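Local coordinates for protein PHO85 cyclin-10 (Saccharomyces cerevisiae, PDB 4KRD) that partners the cyclin-dependent kinase PHO85 as a regulatory cyclin, forming a glycogen synthase kinase that phosphorylates and restrains GSY2, at residues 48-53 with 111-116; 89-94 with 100-105; 107-112 with 134-139; 120-125 with 200-205; 141-146 with 175-180. All blocks are in the same frame, centred on the assembly; numbering follows the deposited sequence.

Interaction 1 (48-53 with 111-116); sequences ELLLKL and TLFLTR
With CG set beside the backbone N and opposite the carbonyl carbon (chi1 -70° in both), L50 and F113 reach toward each other across the space between helix 36-54 and the end of helix 99-113. The two methyls of L50 divide the work. CD1 approaches the F113 ring obliquely, 3.9 Å from F113 CD2, while L50 CD2 lies 3.9 Å from F113 CB and 4.1 Å from L114 CG, the branch point of that leucine. L114 is the first residue to leave the helical conformation, so a single leucine packs on both the helix end and the start of strand 114-116. The chain of L112 covers part of one face of the F113 ring, with its CG 3.9 Å above the plane. An alanine at L50 is likely to open a gap beside F113 and L114, leaving both side chains freer to shift. No hydrogen bond crosses the contact; joining this cyclin-box helix to the strand therefore rests on shape and exclusion of water.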
# COMPACT_ATOMS: atom_id res chain seq x y z
N GLU B 48 -19.50 21.94 -3.88
CA GLU B 48 -20.26 23.11 -4.32
C GLU B 48 -19.52 23.93 -5.37
O GLU B 48 -20.12 24.39 -6.33
CB GLU B 48 -20.69 23.97 -3.13
CG GLU B 48 -21.73 23.27 -2.28
CD GLU B 48 -22.01 24.00 -0.97
OE1 GLU B 48 -21.53 25.15 -0.80
OE2 GLU B 48 -22.72 23.41 -0.12
N LEU B 49 -18.21 24.10 -5.20
CA LEU B 49 -17.43 24.88 -6.16
C LEU B 49 -17.23 24.16 -7.49
O LEU B 49 -17.28 24.77 -8.56
CB LEU B 49 -16.10 25.34 -5.57
CG LEU B 49 -16.26 26.33 -4.42
CD1 LEU B 49 -14.95 26.62 -3.73
CD2 LEU B 49 -16.92 27.63 -4.91
N LEU B 50 -17.03 22.84 -7.44
CA LEU B 50 -16.95 22.08 -8.68
C LEU B 50 -18.26 22.20 -9.46
O LEU B 50 -18.27 22.31 -10.68
CB LEU B 50 -16.62 20.62 -8.38
CG LEU B 50 -15.19 20.46 -7.88
CD1 LEU B 50 -14.94 19.03 -7.37
CD2 LEU B 50 -14.25 20.82 -9.03
N LEU B 51 -19.37 22.14 -8.74
CA LEU B 51 -20.69 22.30 -9.35
C LEU B 51 -20.77 23.67 -10.03
O LEU B 51 -21.19 23.77 -11.18
CB LEU B 51 -21.79 22.16 -8.31
CG LEU B 51 -22.13 20.74 -7.86
CD1 LEU B 51 -23.01 20.74 -6.62
CD2 LEU B 51 -22.80 19.97 -9.00
N LYS B 52 -20.34 24.71 -9.33
CA LYS B 52 -20.29 26.06 -9.90
C LYS B 52 -19.46 26.12 -11.18
O LYS B 52 -19.93 26.59 -12.22
CB LYS B 52 -19.75 27.06 -8.88
CG LYS B 52 -20.74 27.47 -7.82
CD LYS B 52 -20.32 28.77 -7.15
CE LYS B 52 -21.33 29.21 -6.09
NZ LYS B 52 -21.44 28.23 -4.97
N LEU B 53 -18.22 25.64 -11.11
CA LEU B 53 -17.33 25.63 -12.26
C LEU B 53 -17.90 24.86 -13.44
O LEU B 53 -17.64 25.20 -14.59
CB LEU B 53 -15.99 25.01 -11.88
CG LEU B 53 -14.85 25.92 -11.45
CD1 LEU B 53 -15.27 26.84 -10.32
CD2 LEU B 53 -13.66 25.05 -11.04
N THR B 111 -8.82 15.16 -7.60
CA THR B 111 -8.01 14.59 -8.67
C THR B 111 -8.87 14.06 -9.82
O THR B 111 -8.40 13.96 -10.96
CB THR B 111 -7.02 13.52 -8.12
OG1 THR B 111 -6.00 13.26 -9.09
CG2 THR B 111 -7.76 12.24 -7.77
N LEU B 112 -10.12 13.74 -9.54
CA LEU B 112 -11.04 13.36 -10.61
C LEU B 112 -11.40 14.58 -11.49
O LEU B 112 -11.46 14.48 -12.73
CB LEU B 112 -12.31 12.72 -10.03
CG LEU B 112 -13.42 12.30 -10.99
CD1 LEU B 112 -12.90 11.45 -12.17
CD2 LEU B 112 -14.57 11.58 -10.25
N PHE B 113 -11.64 15.72 -10.86
CA PHE B 113 -12.26 16.84 -11.59
C PHE B 113 -11.28 17.95 -12.01
O PHE B 113 -11.60 18.75 -12.89
CB PHE B 113 -13.43 17.43 -10.79
CG PHE B 113 -14.62 16.52 -10.71
CD1 PHE B 113 -15.45 16.36 -11.80
CD2 PHE B 113 -14.89 15.80 -9.56
CE1 PHE B 113 -16.54 15.50 -11.75
CE2 PHE B 113 -15.98 14.94 -9.51
CZ PHE B 113 -16.80 14.79 -10.60
N LEU B 114 -10.11 17.99 -11.39
CA LEU B 114 -9.15 19.07 -11.61
C LEU B 114 -7.78 18.59 -12.04
O LEU B 114 -7.27 17.57 -11.56
CB LEU B 114 -8.97 19.89 -10.32
CG LEU B 114 -10.20 20.61 -9.74
CD1 LEU B 114 -9.95 21.00 -8.28
CD2 LEU B 114 -10.54 21.83 -10.58
N THR B 115 -7.16 19.36 -12.94
CA THR B 115 -5.73 19.24 -13.20
C THR B 115 -5.12 20.65 -13.27
O THR B 115 -5.81 21.64 -12.97
CB THR B 115 -5.47 18.45 -14.50
OG1 THR B 115 -4.07 18.19 -14.64
CG2 THR B 115 -5.95 19.24 -15.71
N ARG B 116 -3.85 20.75 -13.65
CA ARG B 116 -3.23 22.03 -13.96
C ARG B 116 -2.63 21.95 -15.33
O ARG B 116 -2.10 20.92 -15.72
CB ARG B 116 -2.11 22.37 -12.98
CG ARG B 116 -2.57 22.67 -11.58
CD ARG B 116 -1.40 23.15 -10.75
NE ARG B 116 -1.79 23.32 -9.36
CZ ARG B 116 -2.43 24.39 -8.90
NH1 ARG B 116 -2.72 25.38 -9.74
NH2 ARG B 116 -2.75 24.48 -7.62

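Interaction 2 (89-94 with 100-105); sequences KRIQDK and TVYLVA
Y102 extends its ring from helix 99-113 to helix 84-95, the preceding helix of the cyclin box that this chain comprises, where its hydroxyl end sits against Q92 and I91. As modelled, Q92 NE2 is 2.5 Å from Y102 OH, at the edge of the ring and near its plane, but the amide is probably turned over, so the identity of the atom facing the hydroxyl is uncertain. Amide and ring planes stand 74° apart. The bend of the Q92 chain at chi2 (60°) turns the amide toward the tyrosine; nearer the backbone, Q92 CB lies 3.6 Å from Y102 OH. The methyl I91 CG2 completes this first shell, 4.1 Å from Y102 OH. Farther out, Y97 from the turn between the helices touches both Q92 and Y102, and A39 and L40 of helix 36-54 pack on the tyrosine. Helix 84-95 is itself tied to helix 155-162 by R90, which donates to the carbonyls of K160 and V161, and by the carbonyl of K94, which meets the hydroxyl of Y157. A leucine in place of Q92 would probably leave the Y102 hydroxyl without its polar neighbour in this helix pair. The worked lesson is that a long aromatic can span two helices (Q92 CA to Y102 CA, 9.9 Å), its ring body suited to apolar packing and its oxygen to a polar neighbour at the far end.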
# COMPACT_ATOMS: atom_id res chain seq x y z
N LYS B 89 -23.58 14.20 7.55
CA LYS B 89 -23.82 14.10 8.99
C LYS B 89 -24.21 12.69 9.36
O LYS B 89 -23.70 12.13 10.34
CB LYS B 89 -24.94 15.05 9.44
CG LYS B 89 -24.64 16.53 9.32
CD LYS B 89 -25.93 17.37 9.38
CE LYS B 89 -25.64 18.86 9.16
NZ LYS B 89 -26.86 19.62 8.78
N ARG B 90 -25.13 12.11 8.59
CA ARG B 90 -25.57 10.74 8.85
C ARG B 90 -24.40 9.75 8.78
O ARG B 90 -24.28 8.87 9.63
CB ARG B 90 -26.70 10.33 7.89
CG ARG B 90 -27.01 8.84 7.92
CD ARG B 90 -28.24 8.48 7.10
NE ARG B 90 -28.36 7.03 6.96
CZ ARG B 90 -28.88 6.22 7.88
NH1 ARG B 90 -29.34 6.71 9.02
NH2 ARG B 90 -28.93 4.91 7.66
N ILE B 91 -23.55 9.89 7.77
CA ILE B 91 -22.39 9.00 7.60
C ILE B 91 -21.45 9.11 8.80
O ILE B 91 -21.03 8.10 9.37
CB ILE B 91 -21.64 9.29 6.26
CG1 ILE B 91 -22.55 9.01 5.07
CG2 ILE B 91 -20.38 8.45 6.14
CD1 ILE B 91 -21.94 9.35 3.69
N GLN B 92 -21.13 10.33 9.21
CA GLN B 92 -20.21 10.53 10.32
C GLN B 92 -20.81 10.11 11.66
O GLN B 92 -20.10 9.60 12.53
CB GLN B 92 -19.72 11.98 10.37
CG GLN B 92 -18.76 12.28 11.51
CD GLN B 92 -17.48 11.43 11.45
OE1 GLN B 92 -16.72 11.36 12.42
NE2 GLN B 92 -17.25 10.79 10.32
N ASP B 93 -22.11 10.33 11.83
CA ASP B 93 -22.81 9.92 13.05
C ASP B 93 -22.75 8.41 13.22
O ASP B 93 -22.59 7.89 14.33
CB ASP B 93 -24.27 10.37 13.01
CG ASP B 93 -24.44 11.85 13.34
OD1 ASP B 93 -23.51 12.43 13.96
OD2 ASP B 93 -25.50 12.42 12.99
N LYS B 94 -22.88 7.71 12.09
CA LYS B 94 -22.91 6.25 12.07
C LYS B 94 -21.51 5.61 12.04
O LYS B 94 -21.32 4.50 12.54
CB LYS B 94 -23.70 5.77 10.85
CG LYS B 94 -25.15 6.23 10.82
CD LYS B 94 -26.01 5.43 11.79
CE LYS B 94 -27.50 5.67 11.53
NZ LYS B 94 -28.38 4.87 12.43
N THR B 100 -8.96 12.63 8.63
CA THR B 100 -8.15 12.14 7.52
C THR B 100 -8.99 11.47 6.43
O THR B 100 -8.66 11.53 5.24
CB THR B 100 -7.11 11.13 8.01
OG1 THR B 100 -6.38 11.70 9.09
CG2 THR B 100 -6.15 10.76 6.89
N VAL B 101 -10.07 10.83 6.83
CA VAL B 101 -10.93 10.12 5.89
C VAL B 101 -11.55 11.10 4.88
O VAL B 101 -11.57 10.84 3.67
CB VAL B 101 -11.99 9.28 6.62
CG1 VAL B 101 -13.04 8.76 5.64
CG2 VAL B 101 -11.30 8.14 7.37
N TYR B 102 -12.03 12.23 5.39
CA TYR B 102 -12.66 13.23 4.55
C TYR B 102 -11.65 14.06 3.75
O TYR B 102 -11.94 14.49 2.64
CB TYR B 102 -13.61 14.09 5.40
CG TYR B 102 -14.65 13.23 6.08
CD1 TYR B 102 -15.60 12.56 5.33
CD2 TYR B 102 -14.64 13.05 7.46
CE1 TYR B 102 -16.54 11.76 5.92
CE2 TYR B 102 -15.60 12.24 8.07
CZ TYR B 102 -16.54 11.61 7.29
OH TYR B 102 -17.50 10.80 7.85
N LEU B 103 -10.45 14.26 4.30
CA LEU B 103 -9.40 14.96 3.55
C LEU B 103 -9.01 14.14 2.32
O LEU B 103 -8.88 14.68 1.22
CB LEU B 103 -8.17 15.22 4.42
CG LEU B 103 -8.40 15.98 5.73
CD1 LEU B 103 -7.12 16.03 6.57
CD2 LEU B 103 -8.93 17.38 5.45
N VAL B 104 -8.84 12.84 2.51
CA VAL B 104 -8.54 11.95 1.39
C VAL B 104 -9.72 11.89 0.42
O VAL B 104 -9.54 11.89 -0.80
CB VAL B 104 -8.14 10.52 1.86
CG1 VAL B 104 -8.13 9.56 0.69
CG2 VAL B 104 -6.74 10.53 2.54
N ALA B 105 -10.94 11.82 0.96
CA ALA B 105 -12.14 11.84 0.13
C ALA B 105 -12.17 13.08 -0.74
O ALA B 105 -12.54 13.04 -1.93
CB ALA B 105 -13.40 11.77 0.99

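Interaction 3 (107-112 with 134-139); sequences FLIDTL and HRMIIA
No ring, amide or carboxylate enters this contact, in which I109 and L112 meet M136 through aliphatic carbons and a thioether. The pair of helices, 99-113 and 130-148, lies at the heart of the cyclin box, with the contact centre about 3 Å from the centre of the chain. M136 is the shared partner: its CG is 4.0 Å from I109 CG2, and its terminal methyl turns toward L112. Bends at chi2 (65°) and chi3 (62°) fold the thioether round, so that one flexible side chain fits both the beta-branched isoleucine and the leucine one turn on. I109 is also packed by F43, T46 and I47 of helix 36-54, and L112 by C179 and V180 of helix 166-180; the contact is thus enclosed by further helices. F74, in a loop, lies against M136 as well. The tightest approach joins M136 CE to L112 CD2 at 3.6 Å, while the sulfur, M136 SD, stays 4.0 Å from that same L112 methyl.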
# COMPACT_ATOMS: atom_id res chain seq x y z
N PHE B 107 -9.57 14.90 -1.67
CA PHE B 107 -8.53 14.84 -2.68
C PHE B 107 -8.91 13.92 -3.83
O PHE B 107 -8.52 14.16 -4.97
CB PHE B 107 -7.17 14.41 -2.11
CG PHE B 107 -6.08 14.49 -3.14
CD1 PHE B 107 -5.48 15.72 -3.43
CD2 PHE B 107 -5.69 13.37 -3.86
CE1 PHE B 107 -4.50 15.82 -4.41
CE2 PHE B 107 -4.71 13.46 -4.86
CZ PHE B 107 -4.12 14.69 -5.13
N LEU B 108 -9.66 12.85 -3.55
CA LEU B 108 -10.12 11.96 -4.61
C LEU B 108 -11.02 12.71 -5.61
O LEU B 108 -10.89 12.55 -6.82
CB LEU B 108 -10.84 10.72 -4.04
CG LEU B 108 -9.99 9.74 -3.22
CD1 LEU B 108 -10.83 8.59 -2.66
CD2 LEU B 108 -8.83 9.20 -4.06
N ILE B 109 -11.94 13.53 -5.10
CA ILE B 109 -12.77 14.31 -6.00
C ILE B 109 -11.96 15.40 -6.71
O ILE B 109 -12.17 15.66 -7.90
CB ILE B 109 -14.05 14.86 -5.32
CG1 ILE B 109 -13.69 15.81 -4.18
CG2 ILE B 109 -14.93 13.71 -4.80
CD1 ILE B 109 -14.90 16.66 -3.72
N ASP B 110 -11.02 16.03 -5.99
CA ASP B 110 -10.04 16.96 -6.55
C ASP B 110 -9.33 16.37 -7.75
O ASP B 110 -9.22 17.00 -8.79
CB ASP B 110 -8.92 17.27 -5.53
CG ASP B 110 -9.34 18.26 -4.45
OD1 ASP B 110 -10.23 19.10 -4.69
OD2 ASP B 110 -8.73 18.21 -3.35
N THR B 111 -8.82 15.16 -7.60
CA THR B 111 -8.01 14.59 -8.67
C THR B 111 -8.87 14.06 -9.82
O THR B 111 -8.40 13.96 -10.96
CB THR B 111 -7.02 13.52 -8.12
OG1 THR B 111 -6.00 13.26 -9.09
CG2 THR B 111 -7.76 12.24 -7.77
N LEU B 112 -10.12 13.74 -9.54
CA LEU B 112 -11.04 13.36 -10.61
C LEU B 112 -11.40 14.58 -11.49
O LEU B 112 -11.46 14.48 -12.73
CB LEU B 112 -12.31 12.72 -10.03
CG LEU B 112 -13.42 12.30 -10.99
CD1 LEU B 112 -12.90 11.45 -12.17
CD2 LEU B 112 -14.57 11.58 -10.25
N HIS B 134 -24.58 12.65 -4.81
CA HIS B 134 -24.89 11.71 -3.73
C HIS B 134 -24.06 10.42 -3.82
O HIS B 134 -23.47 9.97 -2.83
CB HIS B 134 -26.39 11.39 -3.76
CG HIS B 134 -26.87 10.58 -2.61
ND1 HIS B 134 -27.20 9.24 -2.72
CD2 HIS B 134 -27.06 10.90 -1.31
CE1 HIS B 134 -27.59 8.78 -1.55
NE2 HIS B 134 -27.50 9.76 -0.67
N ARG B 135 -24.03 9.82 -5.01
CA ARG B 135 -23.29 8.58 -5.21
C ARG B 135 -21.78 8.81 -5.21
O ARG B 135 -21.02 7.91 -4.86
CB ARG B 135 -23.73 7.90 -6.51
CG ARG B 135 -25.14 7.30 -6.43
CD ARG B 135 -25.50 6.58 -7.72
NE ARG B 135 -26.80 5.92 -7.63
CZ ARG B 135 -27.31 5.14 -8.57
NH1 ARG B 135 -26.63 4.91 -9.69
NH2 ARG B 135 -28.50 4.58 -8.39
N MET B 136 -21.36 10.01 -5.62
CA MET B 136 -19.95 10.38 -5.58
C MET B 136 -19.42 10.44 -4.14
O MET B 136 -18.31 10.00 -3.85
CB MET B 136 -19.73 11.72 -6.27
CG MET B 136 -18.27 12.18 -6.31
SD MET B 136 -17.19 11.12 -7.30
CE MET B 136 -17.93 11.28 -8.92
N ILE B 137 -20.23 10.99 -3.25
CA ILE B 137 -19.89 11.06 -1.83
C ILE B 137 -19.72 9.66 -1.23
O ILE B 137 -18.75 9.39 -0.53
CB ILE B 137 -20.97 11.84 -1.04
CG1 ILE B 137 -20.85 13.33 -1.34
CG2 ILE B 137 -20.83 11.59 0.45
CD1 ILE B 137 -22.05 14.15 -0.88
N ILE B 138 -20.68 8.80 -1.51
CA ILE B 138 -20.61 7.40 -1.10
C ILE B 138 -19.29 6.75 -1.52
O ILE B 138 -18.57 6.19 -0.69
CB ILE B 138 -21.79 6.63 -1.68
CG1 ILE B 138 -23.10 7.14 -1.06
CG2 ILE B 138 -21.66 5.14 -1.41
CD1 ILE B 138 -24.32 6.39 -1.56
N ALA B 139 -18.96 6.84 -2.80
CA ALA B 139 -17.74 6.22 -3.33
C ALA B 139 -16.45 6.80 -2.75
O ALA B 139 -15.52 6.05 -2.39
CB ALA B 139 -17.72 6.33 -4.86

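Interaction 4 (120-125 with 200-205); sequences NILQLK and NELRSF
The carboxylate of E201, over which a methyl of L122 packs, is held at both oxygens. A water donates to E201 OE2 at 2.6 Å and accepts from L122 N at 3.0 Å, bridging the strand to the helix. R116 NH2, on the neighbouring strand 114-116, forms a salt bridge with E201 OE1. With CG anti to the backbone N (chi1 -170°) and the chain extended beyond it, E201 reaches from helix 189-203 toward strand 122-124. Behind these polar groups the packing is apolar: L122 CD2 is 3.8 Å from L202 CD2, the two leucines crossing at about a right angle, and 4.1 Å from E201 CD. Past L202 the chain leaves the contact with S204 OG donating to E201 O at 2.7 Å, and that carbonyl oxygen lies over one face of the F205 ring, offset toward its rim. The small antiparallel sheet is thus fastened to the last helix by two means, leucine packing inside and, farther out, a carboxylate whose negative charge is probably steadied by the arginine.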
# COMPACT_ATOMS: atom_id res chain seq x y z
N ASN B 120 0.81 25.94 -14.78
CA ASN B 120 0.33 25.72 -13.41
C ASN B 120 -1.04 26.32 -13.10
O ASN B 120 -1.35 26.57 -11.94
CB ASN B 120 1.35 26.19 -12.38
CG ASN B 120 2.45 25.18 -12.14
OD1 ASN B 120 2.41 24.07 -12.67
ND2 ASN B 120 3.43 25.55 -11.34
N ILE B 121 -1.86 26.54 -14.12
CA ILE B 121 -3.21 27.06 -13.92
C ILE B 121 -4.21 25.92 -13.78
O ILE B 121 -4.25 25.00 -14.59
CB ILE B 121 -3.65 27.99 -15.07
CG1 ILE B 121 -2.59 29.07 -15.32
CG2 ILE B 121 -5.01 28.63 -14.76
CD1 ILE B 121 -2.20 29.83 -14.08
N LEU B 122 -5.04 26.01 -12.74
CA LEU B 122 -6.04 24.99 -12.46
C LEU B 122 -7.03 24.91 -13.62
O LEU B 122 -7.42 25.93 -14.19
CB LEU B 122 -6.76 25.37 -11.16
CG LEU B 122 -7.26 24.33 -10.17
CD1 LEU B 122 -6.12 23.42 -9.71
CD2 LEU B 122 -7.91 25.04 -8.98
N GLN B 123 -7.41 23.69 -13.99
CA GLN B 123 -8.36 23.46 -15.09
C GLN B 123 -9.38 22.40 -14.67
O GLN B 123 -9.02 21.43 -14.00
CB GLN B 123 -7.64 22.95 -16.33
CG GLN B 123 -6.67 23.92 -16.97
CD GLN B 123 -7.36 25.16 -17.50
OE1 GLN B 123 -8.39 25.07 -18.16
NE2 GLN B 123 -6.79 26.32 -17.20
N LEU B 124 -10.63 22.59 -15.08
CA LEU B 124 -11.67 21.58 -14.89
C LEU B 124 -11.57 20.51 -15.97
O LEU B 124 -11.54 20.82 -17.16
CB LEU B 124 -13.06 22.23 -14.90
CG LEU B 124 -14.22 21.30 -14.50
CD1 LEU B 124 -14.13 20.97 -13.02
CD2 LEU B 124 -15.59 21.91 -14.83
N LYS B 125 -11.50 19.25 -15.54
CA LYS B 125 -11.35 18.11 -16.43
C LYS B 125 -12.68 17.55 -16.88
O LYS B 125 -12.81 17.08 -17.99
CB LYS B 125 -10.58 16.97 -15.71
CG LYS B 125 -9.08 17.14 -15.70
CD LYS B 125 -8.42 16.19 -14.68
CE LYS B 125 -8.93 14.78 -14.79
NZ LYS B 125 -8.19 13.87 -13.86
N ASN B 200 -9.04 26.50 -1.18
CA ASN B 200 -8.72 27.92 -1.06
C ASN B 200 -8.52 28.57 -2.42
O ASN B 200 -9.04 29.66 -2.69
CB ASN B 200 -7.51 28.15 -0.14
CG ASN B 200 -7.82 27.87 1.32
OD1 ASN B 200 -8.97 27.67 1.69
ND2 ASN B 200 -6.79 27.86 2.15
N GLU B 201 -7.77 27.89 -3.29
CA GLU B 201 -7.55 28.40 -4.65
C GLU B 201 -8.85 28.52 -5.45
O GLU B 201 -9.08 29.53 -6.11
CB GLU B 201 -6.52 27.53 -5.38
CG GLU B 201 -6.04 28.11 -6.72
CD GLU B 201 -4.90 27.31 -7.33
OE1 GLU B 201 -4.48 26.31 -6.71
OE2 GLU B 201 -4.44 27.67 -8.43
N LEU B 202 -9.71 27.51 -5.38
CA LEU B 202 -10.99 27.56 -6.09
C LEU B 202 -11.85 28.69 -5.53
O LEU B 202 -12.45 29.48 -6.26
CB LEU B 202 -11.75 26.26 -5.91
CG LEU B 202 -11.29 25.07 -6.74
CD1 LEU B 202 -11.95 23.80 -6.22
CD2 LEU B 202 -11.63 25.32 -8.19
N ARG B 203 -11.91 28.72 -4.21
CA ARG B 203 -12.65 29.72 -3.47
C ARG B 203 -12.29 31.11 -3.98
O ARG B 203 -13.16 31.95 -4.16
CB ARG B 203 -12.32 29.57 -1.98
CG ARG B 203 -13.29 30.23 -1.04
CD ARG B 203 -13.52 29.35 0.19
NE ARG B 203 -12.32 29.10 0.97
CZ ARG B 203 -12.30 28.40 2.10
NH1 ARG B 203 -13.42 27.87 2.56
NH2 ARG B 203 -11.17 28.21 2.76
N SER B 204 -11.01 31.32 -4.26
CA SER B 204 -10.52 32.62 -4.69
C SER B 204 -10.93 33.02 -6.10
O SER B 204 -10.77 34.19 -6.48
CB SER B 204 -8.99 32.67 -4.56
OG SER B 204 -8.39 32.08 -5.70
N PHE B 205 -11.46 32.11 -6.88
CA PHE B 205 -11.90 32.47 -8.21
C PHE B 205 -13.38 32.61 -8.31
O PHE B 205 -13.88 33.16 -9.22
CB PHE B 205 -11.48 31.42 -9.23
CG PHE B 205 -10.03 31.19 -9.32
CD1 PHE B 205 -9.14 32.22 -9.21
CD2 PHE B 205 -9.55 29.93 -9.49
CE1 PHE B 205 -7.81 31.97 -9.29
CE2 PHE B 205 -8.25 29.69 -9.57
CZ PHE B 205 -7.38 30.70 -9.47
O HOH W 1 -4.87 28.34 -10.87

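Interaction 5 (141-146 with 175-180)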
# COMPACT_ATOMS: atom_id res chain seq x y z
N VAL B 141 -15.93 8.45 0.08
CA VAL B 141 -15.75 8.10 1.48
C VAL B 141 -15.31 6.64 1.60
O VAL B 141 -14.40 6.35 2.36
CB VAL B 141 -17.00 8.35 2.34
CG1 VAL B 141 -16.84 7.72 3.73
CG2 VAL B 141 -17.27 9.87 2.44
N ARG B 142 -15.94 5.75 0.85
CA ARG B 142 -15.67 4.32 1.00
C ARG B 142 -14.26 3.99 0.55
O ARG B 142 -13.52 3.27 1.23
CB ARG B 142 -16.71 3.48 0.24
CG ARG B 142 -16.49 1.96 0.31
CD ARG B 142 -16.57 1.43 1.74
NE ARG B 142 -16.70 -0.03 1.77
CZ ARG B 142 -16.66 -0.76 2.88
NH1 ARG B 142 -16.49 -0.16 4.05
NH2 ARG B 142 -16.79 -2.07 2.82
N LEU B 143 -13.86 4.53 -0.60
CA LEU B 143 -12.53 4.30 -1.15
C LEU B 143 -11.48 4.88 -0.20
O LEU B 143 -10.44 4.28 0.05
CB LEU B 143 -12.43 4.95 -2.54
CG LEU B 143 -11.55 4.27 -3.60
CD1 LEU B 143 -11.72 2.76 -3.53
CD2 LEU B 143 -11.88 4.79 -5.01
N SER B 144 -11.78 6.06 0.34
CA SER B 144 -10.89 6.71 1.28
C SER B 144 -10.58 5.84 2.49
O SER B 144 -9.41 5.69 2.87
CB SER B 144 -11.48 8.06 1.73
OG SER B 144 -10.70 8.58 2.80
N THR B 145 -11.61 5.26 3.10
CA THR B 145 -11.39 4.41 4.27
C THR B 145 -10.52 3.19 3.92
O THR B 145 -9.69 2.77 4.73
CB THR B 145 -12.71 3.91 4.93
OG1 THR B 145 -13.42 3.05 4.03
CG2 THR B 145 -13.59 5.09 5.37
N LYS B 146 -10.69 2.65 2.72
CA LYS B 146 -9.93 1.47 2.29
C LYS B 146 -8.47 1.79 1.95
O LYS B 146 -7.60 0.94 2.07
CB LYS B 146 -10.64 0.78 1.12
CG LYS B 146 -11.88 0.02 1.53
CD LYS B 146 -12.46 -0.85 0.43
CE LYS B 146 -13.61 -1.70 0.98
NZ LYS B 146 -14.23 -2.57 -0.05
N SER B 175 -16.16 2.09 -9.85
CA SER B 175 -16.30 3.18 -10.81
C SER B 175 -15.37 4.35 -10.47
O SER B 175 -14.72 4.90 -11.35
CB SER B 175 -17.76 3.68 -10.85
OG SER B 175 -18.62 2.65 -11.31
N LEU B 176 -15.31 4.72 -9.19
CA LEU B 176 -14.46 5.85 -8.81
C LEU B 176 -13.00 5.42 -8.98
O LEU B 176 -12.18 6.14 -9.53
CB LEU B 176 -14.72 6.29 -7.38
CG LEU B 176 -13.79 7.38 -6.86
CD1 LEU B 176 -13.88 8.62 -7.79
CD2 LEU B 176 -14.10 7.73 -5.43
N LEU B 177 -12.69 4.21 -8.53
CA LEU B 177 -11.32 3.69 -8.66
C LEU B 177 -10.84 3.71 -10.12
O LEU B 177 -9.77 4.26 -10.42
CB LEU B 177 -11.25 2.28 -8.05
CG LEU B 177 -9.88 1.58 -8.07
CD1 LEU B 177 -8.91 2.33 -7.20
CD2 LEU B 177 -10.02 0.13 -7.61
N ILE B 178 -11.62 3.14 -11.03
CA ILE B 178 -11.29 3.20 -12.46
C ILE B 178 -11.13 4.66 -12.93
O ILE B 178 -10.20 4.97 -13.66
CB ILE B 178 -12.35 2.48 -13.36
CG1 ILE B 178 -12.43 0.98 -13.03
CG2 ILE B 178 -11.99 2.64 -14.83
CD1 ILE B 178 -11.14 0.21 -13.29
N CYS B 179 -12.03 5.54 -12.51
CA CYS B 179 -11.97 6.94 -12.94
C CYS B 179 -10.75 7.74 -12.46
O CYS B 179 -10.35 8.69 -13.13
CB CYS B 179 -13.28 7.68 -12.60
SG CYS B 179 -14.68 7.13 -13.62
N VAL B 180 -10.16 7.38 -11.32
CA VAL B 180 -9.01 8.13 -10.80
C VAL B 180 -7.64 7.43 -10.88
O VAL B 180 -6.62 8.03 -10.57
CB VAL B 180 -9.21 8.58 -9.32
CG1 VAL B 180 -10.29 9.65 -9.21
CG2 VAL B 180 -9.51 7.39 -8.43
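Apolar packing carries the meeting of L143 with L176 and L177, which joins two cyclin-box helices, 130-148 and 166-180. One methyl does the touching: L143 CD2 is 3.7 Å from L176 CD2, the side chains crossing at a slant, and 4.0 Å from L177 CB. It also lies 3.7 Å from the backbone L177 N, so the leucine presses down onto the helix itself. Apolar side chains of another protein chain pack on L143 and L177, placing this pair at the assembly interface, probably with the kinase. Charged pairing comes next: both R142 NE and K146 NZ form salt bridges with E173 OE2, one turn before the contact on helix 166-180, and K146 CE lies over one face of the R142 guanidinium, offset toward its rim. No hydrogen bond crosses between the two segments; within helix 130-148, R142 O receives T145 OG1 at 2.8 Å and K146 N at 3.3 Å, both from the same face of its carbonyl plane.

All five contacts are largely buried, yet their chemistry changes with place. Interaction 3 sits closest to the centre of the chain and is wholly apolar; interaction 1, also apolar, shares T111 and L112 with it and lies farther out. Interaction 4, the most peripheral at about 16 Å from the chain centre, adds a water and a salt bridge, and meets interaction 1 at the end of the two-stranded sheet, where F113 O and K125 N probably hydrogen-bond. Helix 99-113 serves interactions 1, 2 and 3; helix 130-148 serves 3 and 5. Interaction 2 introduces a tyrosine hydroxyl and touches interaction 5 where S144 OG meets V101 O. Interaction 5 alone puts contact-making leucines against another protein chain.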